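Local coordinates for protein CRISPR-associated endoribonuclease Cse3 (Thermus thermophilus, PDB 2Y9H) that probably acts as the endoribonuclease that processes CRISPR transcripts, binding the repeat RNA and retaining the crRNA once it is cut, at residues L49-P54 and R102-P107; F157-R162 and G170-V175. One frame throughout, in Å; residues are numbered along the deposited sequence.

Contact 1 (L49-P54 and R102-P107)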
loop_
_atom_site.group_PDB
_atom_site.type_symbol
_atom_site.label_atom_id
_atom_site.label_comp_id
_atom_site.label_asym_id
_atom_site.label_seq_id
_atom_site.Cartn_x
_atom_site.Cartn_y
_atom_site.Cartn_z
ATOM N N LEU A 49 5.584 -3.233 2.947
ATOM C CA LEU A 49 4.507 -2.544 2.234
ATOM C C LEU A 49 3.698 -3.571 1.486
ATOM O O LEU A 49 4.253 -4.517 0.928
ATOM C CB LEU A 49 5.069 -1.544 1.233
ATOM C CG LEU A 49 5.624 -0.291 1.884
ATOM C CD1 LEU A 49 6.368 0.550 0.880
ATOM C CD2 LEU A 49 4.487 0.476 2.499
ATOM N N TRP A 50 2.386 -3.413 1.471
ATOM C CA TRP A 50 1.585 -4.388 0.745
ATOM C C TRP A 50 0.267 -3.855 0.234
ATOM O O TRP A 50 -0.287 -2.911 0.778
ATOM C CB TRP A 50 1.324 -5.620 1.612
ATOM C CG TRP A 50 0.730 -5.361 2.975
ATOM C CD1 TRP A 50 1.389 -4.923 4.098
ATOM C CD2 TRP A 50 -0.625 -5.567 3.367
ATOM N NE1 TRP A 50 0.518 -4.836 5.165
ATOM C CE2 TRP A 50 -0.722 -5.233 4.747
ATOM C CE3 TRP A 50 -1.766 -6.004 2.695
ATOM C CZ2 TRP A 50 -1.913 -5.320 5.455
ATOM C CZ3 TRP A 50 -2.961 -6.086 3.398
ATOM C CH2 TRP A 50 -3.026 -5.740 4.764
ATOM N N ARG A 51 -0.248 -4.466 -0.817
ATOM C CA ARG A 51 -1.586 -4.104 -1.240
ATOM C C ARG A 51 -2.374 -5.355 -1.529
ATOM O O ARG A 51 -1.839 -6.329 -2.060
ATOM C CB ARG A 51 -1.573 -3.139 -2.435
ATOM C CG ARG A 51 -2.978 -2.760 -2.939
ATOM C CD ARG A 51 -2.925 -1.828 -4.165
ATOM N NE ARG A 51 -2.331 -2.484 -5.325
ATOM C CZ ARG A 51 -1.144 -2.191 -5.840
ATOM N NH1 ARG A 51 -0.409 -1.218 -5.331
ATOM N NH2 ARG A 51 -0.699 -2.866 -6.886
ATOM N N LEU A 52 -3.635 -5.349 -1.109
ATOM C CA LEU A 52 -4.533 -6.446 -1.419
ATOM C C LEU A 52 -5.306 -6.047 -2.647
ATOM O O LEU A 52 -6.112 -5.136 -2.597
ATOM C CB LEU A 52 -5.510 -6.697 -0.286
ATOM C CG LEU A 52 -6.744 -7.423 -0.811
ATOM C CD1 LEU A 52 -6.315 -8.698 -1.513
ATOM C CD2 LEU A 52 -7.748 -7.724 0.285
ATOM N N GLU A 53 -5.053 -6.740 -3.746
ATOM C CA GLU A 53 -5.654 -6.423 -5.032
ATOM C C GLU A 53 -7.159 -6.615 -5.088
ATOM O O GLU A 53 -7.715 -7.576 -4.530
ATOM C CB GLU A 53 -5.015 -7.279 -6.113
ATOM C CG GLU A 53 -3.558 -6.980 -6.331
ATOM C CD GLU A 53 -3.350 -5.661 -7.006
ATOM O OE1 GLU A 53 -4.135 -4.729 -6.754
ATOM O OE2 GLU A 53 -2.410 -5.561 -7.808
ATOM N N PRO A 54 -7.824 -5.702 -5.795
ATOM C CA PRO A 54 -9.271 -5.728 -5.977
ATOM C C PRO A 54 -9.633 -6.974 -6.788
ATOM O O PRO A 54 -8.892 -7.325 -7.697
ATOM C CB PRO A 54 -9.538 -4.436 -6.748
ATOM C CG PRO A 54 -8.276 -4.167 -7.476
ATOM C CD PRO A 54 -7.177 -4.642 -6.584
ATOM N N ARG A 102 -0.221 2.531 -9.329
ATOM C CA ARG A 102 -1.378 2.166 -8.543
ATOM C C ARG A 102 -1.026 2.355 -7.065
ATOM O O ARG A 102 0.026 1.909 -6.594
ATOM C CB ARG A 102 -1.810 0.736 -8.869
ATOM C CG ARG A 102 -2.864 0.151 -7.942
ATOM C CD ARG A 102 -3.404 -1.143 -8.503
ATOM N NE ARG A 102 -4.039 -0.910 -9.794
ATOM C CZ ARG A 102 -5.178 -1.476 -10.170
ATOM N NH1 ARG A 102 -5.804 -2.318 -9.350
ATOM N NH2 ARG A 102 -5.688 -1.194 -11.362
ATOM N N LEU A 103 -1.900 3.059 -6.355
ATOM C CA LEU A 103 -1.680 3.393 -4.958
ATOM C C LEU A 103 -2.981 3.353 -4.183
ATOM O O LEU A 103 -3.912 4.094 -4.481
ATOM C CB LEU A 103 -1.086 4.787 -4.830
ATOM C CG LEU A 103 -0.805 5.260 -3.404
ATOM C CD1 LEU A 103 0.070 4.235 -2.639
ATOM C CD2 LEU A 103 -0.143 6.646 -3.398
ATOM N N ARG A 104 -3.040 2.470 -3.190
ATOM C CA ARG A 104 -4.099 2.502 -2.200
ATOM C C ARG A 104 -3.537 3.320 -1.061
ATOM O O ARG A 104 -2.472 3.006 -0.536
ATOM C CB ARG A 104 -4.462 1.091 -1.740
ATOM C CG ARG A 104 -5.873 0.960 -1.155
ATOM C CD ARG A 104 -6.406 -0.423 -1.454
ATOM N NE ARG A 104 -7.154 -1.001 -0.360
ATOM C CZ ARG A 104 -8.419 -0.719 -0.096
ATOM N NH1 ARG A 104 -9.077 0.153 -0.849
ATOM N NH2 ARG A 104 -9.021 -1.308 0.928
ATOM N N ALA A 105 -4.227 4.399 -0.710
ATOM C CA ALA A 105 -3.704 5.323 0.284
ATOM C C ALA A 105 -4.776 5.956 1.166
ATOM O O ALA A 105 -5.978 5.740 0.984
ATOM C CB ALA A 105 -2.876 6.403 -0.392
ATOM N N ASN A 106 -4.313 6.741 2.131
ATOM C CA ASN A 106 -5.195 7.500 3.003
ATOM C C ASN A 106 -4.837 8.987 2.979
ATOM O O ASN A 106 -4.119 9.481 3.847
ATOM C CB ASN A 106 -5.165 6.920 4.431
ATOM C CG ASN A 106 -5.973 7.746 5.429
ATOM O OD1 ASN A 106 -5.454 8.143 6.465
ATOM N ND2 ASN A 106 -7.243 8.008 5.117
ATOM N N PRO A 107 -5.328 9.706 1.962
ATOM C CA PRO A 107 -5.089 11.146 1.894
ATOM C C PRO A 107 -5.497 11.781 3.217
ATOM O O PRO A 107 -6.603 11.562 3.696
ATOM C CB PRO A 107 -6.022 11.589 0.773
ATOM C CG PRO A 107 -6.140 10.383 -0.092
ATOM C CD PRO A 107 -6.167 9.232 0.855
HETATM O O HOH W 1 -4.776 -2.928 0.903
#

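Contact 2 (F157-R162 and G170-V175). With nucleotides of chain B.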
loop_
_atom_site.group_PDB
_atom_site.type_symbol
_atom_site.label_atom_id
_atom_site.label_comp_id
_atom_site.label_asym_id
_atom_site.label_seq_id
_atom_site.Cartn_x
_atom_site.Cartn_y
_atom_site.Cartn_z
ATOM N N PHE A 157 -14.131 2.291 2.972
ATOM C CA PHE A 157 -13.617 2.266 4.332
ATOM C C PHE A 157 -12.987 0.927 4.666
ATOM O O PHE A 157 -13.511 -0.126 4.297
ATOM C CB PHE A 157 -14.709 2.581 5.345
ATOM C CG PHE A 157 -14.933 4.042 5.545
ATOM C CD1 PHE A 157 -13.919 4.848 6.042
ATOM C CD2 PHE A 157 -16.154 4.621 5.239
ATOM C CE1 PHE A 157 -14.121 6.210 6.224
ATOM C CE2 PHE A 157 -16.365 5.975 5.424
ATOM C CZ PHE A 157 -15.349 6.771 5.916
ATOM N N LEU A 158 -11.863 0.985 5.373
ATOM C CA LEU A 158 -11.156 -0.197 5.812
ATOM C C LEU A 158 -11.346 -0.464 7.306
ATOM O O LEU A 158 -10.925 0.324 8.171
ATOM C CB LEU A 158 -9.685 -0.045 5.494
ATOM C CG LEU A 158 -9.184 -1.007 4.433
ATOM C CD1 LEU A 158 -7.687 -0.828 4.281
ATOM C CD2 LEU A 158 -9.529 -2.433 4.829
ATOM N N GLU A 159 -11.976 -1.593 7.601
ATOM C CA GLU A 159 -12.251 -1.991 8.976
ATOM C C GLU A 159 -10.920 -2.307 9.622
ATOM O O GLU A 159 -10.192 -3.181 9.140
ATOM C CB GLU A 159 -13.145 -3.237 8.976
ATOM C CG GLU A 159 -13.817 -3.605 10.294
ATOM C CD GLU A 159 -15.271 -3.983 10.085
ATOM O OE1 GLU A 159 -15.872 -3.422 9.140
ATOM O OE2 GLU A 159 -15.805 -4.824 10.852
ATOM N N VAL A 160 -10.635 -1.611 10.719
ATOM C CA VAL A 160 -9.378 -1.773 11.455
ATOM C C VAL A 160 -9.545 -2.493 12.789
ATOM O O VAL A 160 -9.067 -3.613 12.972
ATOM C CB VAL A 160 -8.720 -0.415 11.745
ATOM C CG1 VAL A 160 -7.401 -0.619 12.468
ATOM C CG2 VAL A 160 -8.517 0.378 10.448
ATOM N N ARG A 161 -10.207 -1.825 13.727
ATOM C CA ARG A 161 -10.427 -2.382 15.063
ATOM C C ARG A 161 -11.554 -1.667 15.826
ATOM O O ARG A 161 -12.045 -0.616 15.403
ATOM C CB ARG A 161 -9.126 -2.374 15.882
ATOM C CG ARG A 161 -8.651 -0.996 16.305
ATOM C CD ARG A 161 -7.271 -1.059 16.951
ATOM N NE ARG A 161 -6.764 0.278 17.245
ATOM C CZ ARG A 161 -7.141 0.995 18.296
ATOM N NH1 ARG A 161 -8.016 0.483 19.154
ATOM N NH2 ARG A 161 -6.642 2.213 18.493
ATOM N N ARG A 162 -11.975 -2.245 16.946
ATOM C CA ARG A 162 -13.070 -1.651 17.710
ATOM C C ARG A 162 -12.627 -0.943 18.988
ATOM O O ARG A 162 -11.766 -1.423 19.714
ATOM C CB ARG A 162 -14.159 -2.675 18.009
ATOM C CG ARG A 162 -15.496 -2.020 18.300
ATOM C CD ARG A 162 -16.623 -3.034 18.361
ATOM N NE ARG A 162 -16.885 -3.628 17.055
ATOM C CZ ARG A 162 -17.635 -3.063 16.119
ATOM N NH1 ARG A 162 -18.194 -1.882 16.335
ATOM N NH2 ARG A 162 -17.819 -3.677 14.965
ATOM N N GLY A 170 -18.001 -1.185 21.267
ATOM C CA GLY A 170 -17.986 0.256 21.084
ATOM C C GLY A 170 -17.954 0.677 19.624
ATOM O O GLY A 170 -18.378 -0.072 18.748
ATOM N N LYS A 171 -17.442 1.875 19.355
ATOM C CA LYS A 171 -17.370 2.377 17.988
ATOM C C LYS A 171 -16.342 1.619 17.152
ATOM O O LYS A 171 -15.349 1.117 17.671
ATOM C CB LYS A 171 -17.030 3.865 17.978
ATOM C CG LYS A 171 -17.122 4.516 16.608
ATOM C CD LYS A 171 -16.635 5.956 16.663
ATOM C CE LYS A 171 -17.124 6.769 15.469
ATOM N NZ LYS A 171 -16.659 6.219 14.165
ATOM N N LEU A 172 -16.580 1.531 15.850
ATOM C CA LEU A 172 -15.600 0.907 14.982
ATOM C C LEU A 172 -14.558 1.931 14.556
ATOM O O LEU A 172 -14.867 3.104 14.353
ATOM C CB LEU A 172 -16.258 0.288 13.754
ATOM C CG LEU A 172 -15.282 -0.195 12.674
ATOM C CD1 LEU A 172 -14.998 -1.683 12.816
ATOM C CD2 LEU A 172 -15.856 0.119 11.312
ATOM N N LEU A 173 -13.316 1.481 14.449
ATOM C CA LEU A 173 -12.256 2.314 13.930
ATOM C C LEU A 173 -11.944 1.864 12.513
ATOM O O LEU A 173 -11.742 0.673 12.250
ATOM C CB LEU A 173 -11.010 2.201 14.800
ATOM C CG LEU A 173 -11.140 2.712 16.227
ATOM C CD1 LEU A 173 -9.783 3.153 16.726
ATOM C CD2 LEU A 173 -12.123 3.842 16.288
ATOM N N GLN A 174 -11.916 2.816 11.594
ATOM C CA GLN A 174 -11.642 2.481 10.209
ATOM C C GLN A 174 -11.049 3.654 9.485
ATOM O O GLN A 174 -11.252 4.798 9.871
ATOM C CB GLN A 174 -12.909 2.018 9.494
ATOM C CG GLN A 174 -14.058 2.994 9.554
ATOM C CD GLN A 174 -15.327 2.409 8.963
ATOM O OE1 GLN A 174 -15.373 1.225 8.610
ATOM N NE2 GLN A 174 -16.366 3.233 8.854
ATOM N N VAL A 175 -10.310 3.358 8.427
ATOM C CA VAL A 175 -9.637 4.384 7.664
ATOM C C VAL A 175 -10.308 4.501 6.327
ATOM O O VAL A 175 -10.917 3.553 5.853
ATOM C CB VAL A 175 -8.188 3.996 7.403
ATOM C CG1 VAL A 175 -8.131 2.683 6.618
ATOM C CG2 VAL A 175 -7.482 5.104 6.660
ATOM O "O5'" U B 1 -9.797 10.853 13.029
ATOM C "C5'" U B 1 -9.697 9.605 13.708
ATOM C "C4'" U B 1 -10.902 8.747 13.453
ATOM O "O4'" U B 1 -10.777 8.157 12.151
ATOM C "C3'" U B 1 -11.116 7.623 14.448
ATOM O "O3'" U B 1 -12.415 7.715 14.995
ATOM C "C2'" U B 1 -10.963 6.322 13.660
ATOM O "O2'" U B 1 -12.074 5.455 13.739
ATOM C "C1'" U B 1 -10.709 6.752 12.221
ATOM N N1 U B 1 -9.375 6.353 11.734
ATOM C C2 U B 1 -8.695 5.352 12.413
ATOM O O2 U B 1 -9.125 4.747 13.383
ATOM N N3 U B 1 -7.461 5.056 11.895
ATOM C C4 U B 1 -6.851 5.645 10.815
ATOM O O4 U B 1 -5.740 5.261 10.485
ATOM C C5 U B 1 -7.604 6.677 10.183
ATOM C C6 U B 1 -8.811 6.989 10.658
ATOM P P A B 18 0.892 -2.754 14.443
ATOM O OP1 A B 18 1.188 -4.134 14.623
ATOM O OP2 A B 18 0.145 -2.396 13.312
ATOM O "O5'" A B 18 0.157 -2.062 15.600
ATOM C "C5'" A B 18 -0.812 -2.785 16.270
ATOM C "C4'" A B 18 -1.777 -1.964 17.046
ATOM O "O4'" A B 18 -2.031 -0.714 16.445
ATOM C "C3'" A B 18 -3.093 -2.654 16.973
ATOM O "O3'" A B 18 -3.919 -2.243 18.030
ATOM C "C2'" A B 18 -3.531 -2.159 15.642
ATOM O "O2'" A B 18 -4.881 -2.350 15.429
ATOM C "C1'" A B 18 -3.322 -0.722 15.931
ATOM N N9 A B 18 -3.366 0.055 14.726
ATOM C C8 A B 18 -2.539 -0.100 13.677
ATOM N N7 A B 18 -2.757 0.703 12.702
ATOM C C5 A B 18 -3.815 1.444 13.125
ATOM C C6 A B 18 -4.546 2.481 12.543
ATOM N N6 A B 18 -4.285 2.987 11.352
ATOM N N1 A B 18 -5.561 3.009 13.214
ATOM C C2 A B 18 -5.838 2.550 14.405
ATOM N N3 A B 18 -5.226 1.596 15.054
ATOM C C4 A B 18 -4.217 1.066 14.369
ATOM P P C B 2 -12.664 8.714 16.217
ATOM O OP1 C B 2 -14.087 8.574 16.611
ATOM O OP2 C B 2 -12.163 10.047 15.788
ATOM O "O5'" C B 2 -11.715 8.121 17.365
ATOM C "C5'" C B 2 -10.411 8.649 17.589
ATOM C "C4'" C B 2 -9.508 7.647 18.273
ATOM O "O4'" C B 2 -9.284 6.511 17.395
ATOM C "C3'" C B 2 -8.098 8.130 18.600
ATOM O "O3'" C B 2 -8.021 8.910 19.779
ATOM C "C2'" C B 2 -7.316 6.830 18.677
ATOM O "O2'" C B 2 -7.567 6.157 19.895
ATOM C "C1'" C B 2 -7.958 6.042 17.544
ATOM N N1 C B 2 -7.241 6.269 16.287
ATOM C C2 C B 2 -6.135 5.468 16.056
ATOM O O2 C B 2 -5.873 4.605 16.895
ATOM N N3 C B 2 -5.411 5.644 14.936
ATOM C C4 C B 2 -5.765 6.588 14.070
ATOM N N4 C B 2 -5.013 6.724 12.969
ATOM C C5 C B 2 -6.891 7.436 14.299
ATOM C C6 C B 2 -7.596 7.258 15.418
#

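Contact 1 (L49-P54 and R102-P107)
Arg102 lays the aliphatic middle of its side chain across the flat guanidinium of Arg51, the two chains crossing at about a right angle. Its CG sits over the centre of that group, 3.6 Å from Arg51 CZ, so like charges meet through methylene rather than head to head, and their guanidinium planes stand 61° apart. Arginine suits both places, offering a flat charge and methylenes to cover one. Arg51 runs straight out from strand 49-52 and bends at chi3 (65°), which turns its NE back along its own segment to Glu53. There NE gives OE1 a nearly straight bond of 3.2 Å, in the guanidinium plane but from above the carboxylate plane. The same OE1 makes a long salt bridge, 3.9 Å, to Arg102 NH1, so one carboxylate serves both arginines and probably eases their proximity. Pro54 CG lies at the edge of the Arg102 guanidinium, 3.6 Å from NH1. A water links Leu52 N to Arg104 NE by two weak bonds. Ser212 also binds Arg102 O and, weakly, Arg51 NH2. With no backbone bond between the segments, a side-chain salt-bridge network joins edge strand 49-52 of one antiparallel sheet to strand 98-110 of the other.

Contact 2 (F157-R162 and G170-V175)
The beta hairpin of strands 139-162 and 172-186 carries a classic beta bulge here, on a surface that holds the bound RNA. Val160 and Arg161 both face Leu173, whose carbonyl O takes two hydrogen bonds, from Val160 N at 3.0 Å and Arg161 N at 3.3 Å; Leu173 N answers with a short bond to Arg161 O. Ahead of the bulge, Leu158 and Val175 form a hydrogen-bonded antiparallel pair, and Val175 CG1 presses on Leu158 CB. On the other face of the sheet the Gln174 amide, flat enough to stack, lies almost parallel to the Phe157 ring, planes 5° apart, with Gln174 NE2 toward the rim, 3.7 Å from Phe157 CG. At the far end Arg162 folds back at chi3 (-68°), bringing NH1 to Gly170 O at 3.0 Å, in the guanidinium plane.

Arg161 meets the RNA through two hydrogen bonds to bases. Extended from CG to NE, it runs beside Leu173, a leucine whose methyl CD1 covers one guanidinium face, 3.7 Å from Arg161 NH2. At the edge, NE donates to N3 of A18 of chain B at 3.0 Å, and NH2 to O2 of C2 of chain B at 3.0 Å through a more bent bond. Leu173 and Val175 also pack on U1 of chain B, and Gln174 N makes a weak hydrogen bond to its ribose O2'. The Leu173 methyl and the two bases together probably limit how the guanidinium can turn; donation to a purine N3 and a pyrimidine O2 is consistent with minor-groove recognition of an RNA stem.

How the contacts relate
Contact 1 and contact 2 lie in series along the chain, their centres about 17 Å apart. Strands 98-110 and 172-186 are neighbours in one antiparallel sheet, which lets Asn106 CG pack on Val175 CG2 at 3.3 Å; Arg104 reaches across to the next strand, its NH2 3.5 Å from Leu158 CG. The charged junction between the two sheets thus comes up against the Leu158–Val175 pair, at the inner end of contact 2. Contact 2 holds the nucleotides directly; contact 1 comes within about 5 Å of the RNA at its nearest atom. The Val160 side chain lies about 7 Å from that of Tyr27, which is inferred to stabilise the transition state, whereas contact 1 lies away from that site.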